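Local coordinates for thermotoga maritima TmcAL (PDB 5Y0T), which belongs to the HIGH nucleotidyl transferase family of the HUP clan and binds adenosine-5'-rp-alpha-thio-triphosphate, at residues I117-P122 / Y175-L180; R149-K154 / E159-L164; K281-C286 / R312-S317. All blocks are in the same frame, centred on the assembly; numbering follows the deposited sequence.

Interaction 1 (I117-P122 / Y175-L180); sequences ILYEQP and YIHSAL
Leu118 O, beside the His177 ring, accepts a hydrogen bond from the side-chain amide of Gln121. The distance from Gln121 NE2 to Leu118 O is 2.8 Å, with an angle of 163° at the hydrogen. Gln121 has positive phi just past the end of its helix, and its side chain folds back over the last turn. His177 NE2 also comes within 3.5 Å of Leu118 O, but the angle is too poor for a bond. The imidazole instead packs on its neighbours. Leu118 CB sits over one face of the His177 ring, displaced toward the rim, 4.2 Å from the ring centroid, as a CH-pi contact. Tyr119 CA approaches the ring obliquely, 3.5 Å from His177 NE2. With a chi1 of 174° the Tyr119 ring swings away from its own backbone nitrogen and lies against Leu180. Leu180 CB rides over the centre of one face of the Tyr119 ring, 3.7 Å from the centroid. Leu180 CD1 lies 3.7 Å from Tyr119 CB. Further along the same pair of helices, Ile176 packs on Leu111 and Ala115. The contact joins helices 108-120 and 167-182, both within the connection between parallel strands 98-103 and 187-192 of a Rossmann-like HUP fold.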
loop_
_atom_site.group_PDB
_atom_site.type_symbol
_atom_site.label_atom_id
_atom_site.label_comp_id
_atom_site.label_asym_id
_atom_site.label_seq_id
_atom_site.Cartn_x
_atom_site.Cartn_y
_atom_site.Cartn_z
ATOM N N ILE A 117 11.592 -40.682 -6.259
ATOM C CA ILE A 117 12.474 -40.563 -5.099
ATOM C C ILE A 117 12.005 -39.462 -4.165
ATOM O O ILE A 117 11.914 -39.670 -2.951
ATOM C CB ILE A 117 13.932 -40.303 -5.528
ATOM C CG1 ILE A 117 14.450 -41.491 -6.334
ATOM C CG2 ILE A 117 14.828 -40.091 -4.305
ATOM C CD1 ILE A 117 15.724 -41.192 -7.126
ATOM N N LEU A 118 11.682 -38.297 -4.721
ATOM C CA LEU A 118 11.209 -37.180 -3.904
ATOM C C LEU A 118 9.862 -37.475 -3.248
ATOM O O LEU A 118 9.546 -36.951 -2.178
ATOM C CB LEU A 118 11.090 -35.901 -4.743
ATOM C CG LEU A 118 12.352 -35.431 -5.473
ATOM C CD1 LEU A 118 12.054 -34.170 -6.261
ATOM C CD2 LEU A 118 13.498 -35.193 -4.486
ATOM N N TYR A 119 9.056 -38.296 -3.909
ATOM C CA TYR A 119 7.768 -38.710 -3.364
ATOM C C TYR A 119 7.945 -39.722 -2.235
ATOM O O TYR A 119 7.367 -39.584 -1.157
ATOM C CB TYR A 119 6.896 -39.299 -4.480
ATOM C CG TYR A 119 5.592 -39.903 -4.014
ATOM C CD1 TYR A 119 4.663 -39.152 -3.287
ATOM C CD2 TYR A 119 5.273 -41.217 -4.324
ATOM C CE1 TYR A 119 3.461 -39.711 -2.863
ATOM C CE2 TYR A 119 4.077 -41.783 -3.909
ATOM C CZ TYR A 119 3.177 -41.029 -3.182
ATOM O OH TYR A 119 1.999 -41.610 -2.776
ATOM N N GLU A 120 8.755 -40.747 -2.471
ATOM C CA GLU A 120 8.903 -41.796 -1.468
ATOM C C GLU A 120 9.826 -41.403 -0.320
ATOM O O GLU A 120 9.702 -41.934 0.785
ATOM C CB GLU A 120 9.387 -43.075 -2.130
ATOM C CG GLU A 120 8.300 -43.703 -2.978
ATOM C CD GLU A 120 8.745 -44.986 -3.616
ATOM O OE1 GLU A 120 9.948 -45.308 -3.513
ATOM O OE2 GLU A 120 7.892 -45.668 -4.215
ATOM N N GLN A 121 10.718 -40.453 -0.578
ATOM C CA GLN A 121 11.626 -39.949 0.455
ATOM C C GLN A 121 12.409 -41.070 1.149
ATOM O O GLN A 121 12.330 -41.213 2.367
ATOM C CB GLN A 121 10.839 -39.144 1.505
ATOM C CG GLN A 121 10.267 -37.811 1.008
ATOM C CD GLN A 121 11.354 -36.744 0.868
ATOM O OE1 GLN A 121 12.202 -36.596 1.745
ATOM N NE2 GLN A 121 11.343 -36.013 -0.250
ATOM N N PRO A 122 13.167 -41.876 0.385
ATOM C CA PRO A 122 13.964 -42.911 1.054
ATOM C C PRO A 122 14.968 -42.304 2.051
ATOM O O PRO A 122 15.488 -41.212 1.797
ATOM C CB PRO A 122 14.683 -43.612 -0.107
ATOM C CG PRO A 122 14.699 -42.593 -1.214
ATOM C CD PRO A 122 13.423 -41.821 -1.067
ATOM N N TYR A 175 5.653 -31.236 -11.246
ATOM C CA TYR A 175 4.294 -31.638 -11.689
ATOM C C TYR A 175 4.040 -33.104 -11.349
ATOM O O TYR A 175 2.970 -33.475 -10.857
ATOM C CB TYR A 175 4.072 -31.471 -13.207
ATOM C CG TYR A 175 4.178 -30.069 -13.763
ATOM C CD1 TYR A 175 3.609 -28.988 -13.113
ATOM C CD2 TYR A 175 4.861 -29.835 -14.968
ATOM C CE1 TYR A 175 3.715 -27.710 -13.625
ATOM C CE2 TYR A 175 4.972 -28.540 -15.495
ATOM C CZ TYR A 175 4.401 -27.491 -14.818
ATOM O OH TYR A 175 4.519 -26.218 -15.312
ATOM N N ILE A 176 5.020 -33.945 -11.667
ATOM C CA ILE A 176 4.870 -35.371 -11.486
ATOM C C ILE A 176 4.816 -35.701 -9.999
ATOM O O ILE A 176 3.992 -36.504 -9.554
ATOM C CB ILE A 176 6.028 -36.141 -12.176
ATOM C CG1 ILE A 176 5.973 -35.931 -13.697
ATOM C CG2 ILE A 176 5.959 -37.627 -11.857
ATOM C CD1 ILE A 176 7.266 -36.288 -14.424
ATOM N N HIS A 177 5.694 -35.072 -9.230
ATOM C CA HIS A 177 5.699 -35.258 -7.785
ATOM C C HIS A 177 4.348 -34.881 -7.196
ATOM O O HIS A 177 3.803 -35.625 -6.383
ATOM C CB HIS A 177 6.808 -34.437 -7.137
ATOM C CG HIS A 177 6.914 -34.633 -5.657
ATOM N ND1 HIS A 177 7.545 -33.728 -4.832
ATOM C CD2 HIS A 177 6.463 -35.624 -4.851
ATOM C CE1 HIS A 177 7.481 -34.153 -3.582
ATOM N NE2 HIS A 177 6.831 -35.304 -3.566
ATOM N N SER A 178 3.802 -33.737 -7.618
ATOM C CA SER A 178 2.470 -33.300 -7.183
ATOM C C SER A 178 1.385 -34.325 -7.507
ATOM O O SER A 178 0.534 -34.631 -6.669
ATOM C CB SER A 178 2.115 -31.956 -7.828
ATOM O OG SER A 178 2.909 -30.922 -7.257
ATOM N N ALA A 179 1.413 -34.862 -8.723
ATOM C CA ALA A 179 0.427 -35.869 -9.100
ATOM C C ALA A 179 0.543 -37.093 -8.200
ATOM O O ALA A 179 -0.464 -37.661 -7.797
ATOM C CB ALA A 179 0.607 -36.269 -10.542
ATOM N N LEU A 180 1.779 -37.501 -7.894
ATOM C CA LEU A 180 1.993 -38.629 -6.984
ATOM C C LEU A 180 1.407 -38.304 -5.617
ATOM O O LEU A 180 0.677 -39.114 -5.034
ATOM C CB LEU A 180 3.490 -38.968 -6.858
ATOM C CG LEU A 180 4.104 -39.635 -8.093
ATOM C CD1 LEU A 180 5.624 -39.848 -7.942
ATOM C CD2 LEU A 180 3.395 -40.955 -8.347
#

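Interaction 2 (R149-K154 / E159-L164)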
loop_
_atom_site.group_PDB
_atom_site.type_symbol
_atom_site.label_atom_id
_atom_site.label_comp_id
_atom_site.label_asym_id
_atom_site.label_seq_id
_atom_site.Cartn_x
_atom_site.Cartn_y
_atom_site.Cartn_z
ATOM N N ARG A 149 24.205 -37.711 -4.855
ATOM C CA ARG A 149 24.856 -38.634 -3.941
ATOM C C ARG A 149 24.038 -39.915 -3.868
ATOM O O ARG A 149 24.593 -41.019 -3.787
ATOM C CB ARG A 149 25.035 -37.995 -2.561
ATOM C CG ARG A 149 26.126 -36.926 -2.534
ATOM C CD ARG A 149 26.183 -36.172 -1.213
ATOM N NE ARG A 149 26.666 -36.993 -0.103
ATOM C CZ ARG A 149 26.621 -36.619 1.173
ATOM N NH1 ARG A 149 26.104 -35.443 1.500
ATOM N NH2 ARG A 149 27.082 -37.423 2.123
ATOM N N TYR A 150 22.721 -39.764 -3.942
ATOM C CA TYR A 150 21.810 -40.902 -3.997
ATOM C C TYR A 150 22.042 -41.714 -5.269
ATOM O O TYR A 150 22.175 -42.937 -5.216
ATOM C CB TYR A 150 20.352 -40.431 -3.922
ATOM C CG TYR A 150 19.356 -41.552 -3.742
ATOM C CD1 TYR A 150 19.199 -42.175 -2.509
ATOM C CD2 TYR A 150 18.574 -41.991 -4.802
ATOM C CE1 TYR A 150 18.293 -43.205 -2.334
ATOM C CE2 TYR A 150 17.660 -43.026 -4.637
ATOM C CZ TYR A 150 17.527 -43.626 -3.400
ATOM O OH TYR A 150 16.633 -44.654 -3.224
ATOM N N PHE A 151 22.100 -41.035 -6.413
ATOM C CA PHE A 151 22.389 -41.710 -7.678
ATOM C C PHE A 151 23.690 -42.504 -7.627
ATOM O O PHE A 151 23.746 -43.636 -8.106
ATOM C CB PHE A 151 22.439 -40.702 -8.823
ATOM C CG PHE A 151 21.110 -40.486 -9.494
ATOM C CD1 PHE A 151 19.973 -40.239 -8.745
ATOM C CD2 PHE A 151 21.002 -40.538 -10.879
ATOM C CE1 PHE A 151 18.742 -40.039 -9.363
ATOM C CE2 PHE A 151 19.788 -40.340 -11.509
ATOM C CZ PHE A 151 18.651 -40.087 -10.749
ATOM N N SER A 152 24.726 -41.907 -7.044
ATOM C CA SER A 152 26.028 -42.554 -6.925
ATOM C C SER A 152 25.963 -43.803 -6.066
ATOM O O SER A 152 26.541 -44.831 -6.416
ATOM C CB SER A 152 27.066 -41.590 -6.339
ATOM O OG SER A 152 27.374 -40.554 -7.253
ATOM N N MET A 153 25.273 -43.708 -4.935
ATOM C CA MET A 153 25.123 -44.843 -4.031
ATOM C C MET A 153 24.432 -46.016 -4.739
ATOM O O MET A 153 24.722 -47.182 -4.461
ATOM C CB MET A 153 24.339 -44.421 -2.782
ATOM C CG MET A 153 23.844 -45.574 -1.925
ATOM S SD MET A 153 22.480 -45.102 -0.839
ATOM C CE MET A 153 23.380 -44.348 0.517
ATOM N N LYS A 154 23.552 -45.694 -5.680
ATOM C CA LYS A 154 22.776 -46.692 -6.415
ATOM C C LYS A 154 23.529 -47.279 -7.605
ATOM O O LYS A 154 23.031 -48.188 -8.276
ATOM C CB LYS A 154 21.462 -46.087 -6.912
ATOM C CG LYS A 154 20.498 -45.677 -5.815
ATOM C CD LYS A 154 20.078 -46.870 -4.978
ATOM C CE LYS A 154 18.572 -47.067 -5.026
ATOM N NZ LYS A 154 18.120 -48.145 -4.101
ATOM N N GLU A 159 25.804 -37.573 -12.978
ATOM C CA GLU A 159 25.843 -36.435 -13.887
ATOM C C GLU A 159 24.486 -36.207 -14.545
ATOM O O GLU A 159 24.182 -35.098 -14.980
ATOM C CB GLU A 159 26.926 -36.629 -14.950
ATOM C CG GLU A 159 28.330 -36.461 -14.409
ATOM C CD GLU A 159 29.396 -36.596 -15.483
ATOM O OE1 GLU A 159 29.046 -36.930 -16.638
ATOM O OE2 GLU A 159 30.585 -36.366 -15.170
ATOM N N GLU A 160 23.670 -37.257 -14.605
ATOM C CA GLU A 160 22.345 -37.149 -15.194
ATOM C C GLU A 160 21.476 -36.175 -14.393
ATOM O O GLU A 160 20.611 -35.498 -14.949
ATOM C CB GLU A 160 21.674 -38.523 -15.280
ATOM C CG GLU A 160 20.967 -38.763 -16.613
ATOM C CD GLU A 160 20.021 -39.954 -16.591
ATOM O OE1 GLU A 160 20.115 -40.782 -15.656
ATOM O OE2 GLU A 160 19.175 -40.056 -17.511
ATOM N N VAL A 161 21.731 -36.092 -13.091
ATOM C CA VAL A 161 20.986 -35.198 -12.202
ATOM C C VAL A 161 21.200 -33.726 -12.577
ATOM O O VAL A 161 20.355 -32.873 -12.288
ATOM C CB VAL A 161 21.384 -35.440 -10.718
ATOM C CG1 VAL A 161 20.518 -34.615 -9.764
ATOM C CG2 VAL A 161 21.263 -36.923 -10.380
ATOM N N LEU A 162 22.314 -33.433 -13.248
ATOM C CA LEU A 162 22.585 -32.073 -13.720
ATOM C C LEU A 162 21.476 -31.522 -14.629
ATOM O O LEU A 162 21.367 -30.307 -14.805
ATOM C CB LEU A 162 23.926 -32.021 -14.452
ATOM C CG LEU A 162 25.162 -32.195 -13.572
ATOM C CD1 LEU A 162 26.401 -32.474 -14.422
ATOM C CD2 LEU A 162 25.370 -30.951 -12.723
ATOM N N LYS A 163 20.648 -32.401 -15.192
ATOM C CA LYS A 163 19.513 -31.958 -16.006
ATOM C C LYS A 163 18.559 -31.074 -15.198
ATOM O O LYS A 163 17.812 -30.265 -15.752
ATOM C CB LYS A 163 18.753 -33.157 -16.574
ATOM C CG LYS A 163 19.502 -33.946 -17.656
ATOM C CD LYS A 163 18.721 -35.218 -18.000
ATOM C CE LYS A 163 19.564 -36.208 -18.776
ATOM N NZ LYS A 163 18.841 -37.504 -18.899
ATOM N N LEU A 164 18.609 -31.217 -13.879
ATOM C CA LEU A 164 17.698 -30.500 -12.998
ATOM C C LEU A 164 18.197 -29.085 -12.732
ATOM O O LEU A 164 17.649 -28.379 -11.899
ATOM C CB LEU A 164 17.504 -31.271 -11.690
ATOM C CG LEU A 164 16.793 -32.622 -11.867
ATOM C CD1 LEU A 164 16.727 -33.397 -10.556
ATOM C CD2 LEU A 164 15.392 -32.427 -12.444
#
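Val161 packs on a face of the Phe151 ring where helix 139-153 ends and the chain doubles back toward helix 167-182. This return includes a short 3-10 segment and belongs to the helical connection between parallel strands 98-103 and 187-192. Val161 CG2 stands over the centre of one face of the Phe151 ring, 3.6 Å from the centroid and 12° off the ring normal, a clear CH-pi contact. With CG1 opposite the backbone nitrogen (chi1 -174°), CG2 is left beside that nitrogen, and it is the branch that meets the ring. Glu160 comes from a different direction. Glu160 OE1 lies at the ring edge, near the ring plane, 4.2 Å from Phe151 CE2. The carboxylate is turned 68° against the ring. Outside the two segments, Trp156 meets Phe151 edge-to-face, and Ile117 of helix 108-120 also touches it. The other carboxylate oxygen of Glu160 is used within its own turn. Lys163 bridges Glu160 and Asp107 and makes a cation-pi contact with Phe110. Lys163 NZ reaches Glu160 OE2 at 2.9 Å, from the anti side and slightly out of the carboxylate plane.

Interaction 3 (K281-C286 / R312-S317); sequences KRFHVC and RLALFS
Two crossing helices in the all-helical region between strands 187-192 and 337-343 meet here, with Phe283 of helix 279-289 facing Leu313, Ala314 and Ser317 of helix 307-318. The short helical segments run nearly at right angles, 81° between their directions, and their axes stay 12.3 Å apart at closest approach. That spacing is wide, and the Phe283 side chain spans it. Its chi1 of -100° lies away from the usual staggered positions, consistent with the ring being turned rim-first to the other helix. Phe283 CZ leads, 3.7 Å from both Leu313 CB and Ala314 N. The Leu313 CB contact is oblique to the ring. The Ala314 backbone instead meets the ring at its edge: Ala314 CA lies in the ring plane, 3.9 Å from Phe283 CE2. Ser317 OG is a more distant neighbour, 4.1 Å from Phe283 CE2 and again oblique. The hydroxyl is not spent on the ring. Ser317 OG donates to Leu313 O at 2.7 Å, one turn back in its own helix. Leu313 O also takes the regular helical bond from Ser317 N at 2.9 Å, and the two donors arrive from opposite faces of its plane. Around Phe283 lies an aromatic cluster: Phe275 and Phe296 meet it edge-to-face, and Phe261 and Phe269 meet it at intermediate angles. Helix 279-289 is also tied to helix 293-300 by the disulfide between Cys286 and Cys299. No hydrogen bond or salt bridge joins the two segments. The buried serine hydroxyl is satisfied inside its own helix, so it can lie near the Phe283 ring with its donor already used. Across these two segments the contact is van der Waals packing around one ring.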
loop_
_atom_site.group_PDB
_atom_site.type_symbol
_atom_site.label_atom_id
_atom_site.label_comp_id
_atom_site.label_asym_id
_atom_site.label_seq_id
_atom_site.Cartn_x
_atom_site.Cartn_y
_atom_site.Cartn_z
ATOM N N LYS A 281 14.783 -8.047 7.070
ATOM C CA LYS A 281 15.640 -6.882 7.299
ATOM C C LYS A 281 16.086 -6.265 5.983
ATOM O O LYS A 281 16.146 -5.047 5.855
ATOM C CB LYS A 281 16.867 -7.249 8.153
ATOM C CG LYS A 281 17.759 -6.059 8.502
ATOM C CD LYS A 281 18.871 -6.451 9.481
ATOM C CE LYS A 281 19.675 -5.236 9.943
ATOM N NZ LYS A 281 20.778 -5.628 10.886
ATOM N N ARG A 282 16.377 -7.102 4.992
ATOM C CA ARG A 282 16.804 -6.593 3.692
ATOM C C ARG A 282 15.674 -5.810 3.008
ATOM O O ARG A 282 15.912 -4.740 2.440
ATOM C CB ARG A 282 17.299 -7.746 2.798
ATOM C CG ARG A 282 18.560 -8.435 3.362
ATOM C CD ARG A 282 19.074 -9.531 2.442
ATOM N NE ARG A 282 19.729 -8.973 1.266
ATOM C CZ ARG A 282 21.026 -8.698 1.197
ATOM N NH1 ARG A 282 21.815 -8.941 2.241
ATOM N NH2 ARG A 282 21.534 -8.186 0.084
ATOM N N PHE A 283 14.452 -6.332 3.060
ATOM C CA PHE A 283 13.312 -5.593 2.510
ATOM C C PHE A 283 13.148 -4.265 3.250
ATOM O O PHE A 283 12.969 -3.225 2.632
ATOM C CB PHE A 283 12.005 -6.400 2.601
ATOM C CG PHE A 283 11.606 -7.078 1.314
ATOM C CD1 PHE A 283 12.437 -8.022 0.730
ATOM C CD2 PHE A 283 10.391 -6.782 0.693
ATOM C CE1 PHE A 283 12.075 -8.665 -0.449
ATOM C CE2 PHE A 283 10.017 -7.422 -0.489
ATOM C CZ PHE A 283 10.857 -8.357 -1.066
ATOM N N HIS A 284 13.238 -4.310 4.574
ATOM C CA HIS A 284 13.006 -3.128 5.396
ATOM C C HIS A 284 14.034 -2.032 5.131
ATOM O O HIS A 284 13.677 -0.861 4.934
ATOM C CB HIS A 284 13.017 -3.508 6.877
ATOM C CG HIS A 284 12.607 -2.393 7.790
ATOM N ND1 HIS A 284 13.519 -1.563 8.408
ATOM C CD2 HIS A 284 11.383 -1.967 8.183
ATOM C CE1 HIS A 284 12.874 -0.679 9.149
ATOM N NE2 HIS A 284 11.577 -0.905 9.033
ATOM N N VAL A 285 15.309 -2.418 5.133
ATOM C CA VAL A 285 16.403 -1.473 4.937
ATOM C C VAL A 285 16.452 -0.964 3.496
ATOM O O VAL A 285 16.545 0.237 3.270
ATOM C CB VAL A 285 17.765 -2.103 5.312
ATOM C CG1 VAL A 285 18.909 -1.120 5.063
ATOM C CG2 VAL A 285 17.764 -2.542 6.770
ATOM N N CYS A 286 16.372 -1.871 2.522
ATOM C CA CYS A 286 16.489 -1.461 1.124
ATOM C C CYS A 286 15.339 -0.564 0.682
ATOM O O CYS A 286 15.522 0.315 -0.164
ATOM C CB CYS A 286 16.575 -2.682 0.203
ATOM S SG CYS A 286 18.151 -3.568 0.381
ATOM N N ARG A 312 8.932 -12.256 -6.347
ATOM C CA ARG A 312 7.799 -13.003 -5.784
ATOM C C ARG A 312 7.498 -12.490 -4.375
ATOM O O ARG A 312 6.343 -12.260 -4.033
ATOM C CB ARG A 312 8.064 -14.517 -5.736
ATOM C CG ARG A 312 7.818 -15.267 -7.047
ATOM C CD ARG A 312 7.942 -16.811 -6.882
ATOM N NE ARG A 312 9.298 -17.242 -6.591
ATOM C CZ ARG A 312 10.166 -17.627 -7.513
ATOM N NH1 ARG A 312 9.812 -17.627 -8.792
ATOM N NH2 ARG A 312 11.383 -18.007 -7.160
ATOM N N LEU A 313 8.537 -12.305 -3.562
ATOM C CA LEU A 313 8.324 -11.810 -2.198
ATOM C C LEU A 313 7.677 -10.419 -2.167
ATOM O O LEU A 313 6.911 -10.109 -1.254
ATOM C CB LEU A 313 9.641 -11.784 -1.425
ATOM C CG LEU A 313 10.186 -13.144 -0.978
ATOM C CD1 LEU A 313 11.533 -12.982 -0.272
ATOM C CD2 LEU A 313 9.195 -13.848 -0.077
ATOM N N ALA A 314 7.997 -9.575 -3.144
ATOM C CA ALA A 314 7.351 -8.265 -3.240
ATOM C C ALA A 314 5.848 -8.397 -3.527
ATOM O O ALA A 314 5.051 -7.659 -2.977
ATOM C CB ALA A 314 8.011 -7.414 -4.308
ATOM N N LEU A 315 5.461 -9.346 -4.377
ATOM C CA LEU A 315 4.039 -9.558 -4.664
ATOM C C LEU A 315 3.326 -10.143 -3.452
ATOM O O LEU A 315 2.234 -9.705 -3.101
ATOM C CB LEU A 315 3.845 -10.481 -5.874
ATOM C CG LEU A 315 4.294 -9.935 -7.228
ATOM C CD1 LEU A 315 3.851 -10.887 -8.344
ATOM C CD2 LEU A 315 3.722 -8.555 -7.452
ATOM N N PHE A 316 3.960 -11.113 -2.801
ATOM C CA PHE A 316 3.398 -11.680 -1.573
ATOM C C PHE A 316 3.211 -10.606 -0.508
ATOM O O PHE A 316 2.218 -10.609 0.230
ATOM C CB PHE A 316 4.282 -12.789 -1.013
ATOM C CG PHE A 316 4.321 -14.025 -1.865
ATOM C CD1 PHE A 316 3.296 -14.297 -2.758
ATOM C CD2 PHE A 316 5.388 -14.917 -1.768
ATOM C CE1 PHE A 316 3.328 -15.448 -3.540
ATOM C CE2 PHE A 316 5.433 -16.065 -2.553
ATOM C CZ PHE A 316 4.402 -16.330 -3.440
ATOM N N SER A 317 4.161 -9.682 -0.428
ATOM C CA SER A 317 4.045 -8.604 0.547
ATOM C C SER A 317 2.898 -7.644 0.227
ATOM O O SER A 317 2.088 -7.312 1.091
ATOM C CB SER A 317 5.361 -7.826 0.641
ATOM O OG SER A 317 6.412 -8.684 1.032
#

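Overall arrangement
Interactions 1 and 2 are neighbours in the helical connection between strands 98-103 and 187-192, their centres 16 Å apart. They touch directly: Ile117 CD1 lies 3.6 Å from Tyr150 CE2, and Pro122 CG lies 3.5 Å from Tyr150 OH. Along the chain, interaction 2 is nested inside the loop that interaction 1 closes. Interaction 3 comes later in the sequence and in a separate helical region. Its centre is about 31 Å from that of interaction 1 and 35 Å from that of interaction 2, and it touches neither. The residues lining the adenosine-5'-rp-alpha-thio-triphosphate pocket fall between positions 7 and 210. Interaction 3 lies beyond that span in the sequence; the segments of interactions 1 and 2 fall inside it.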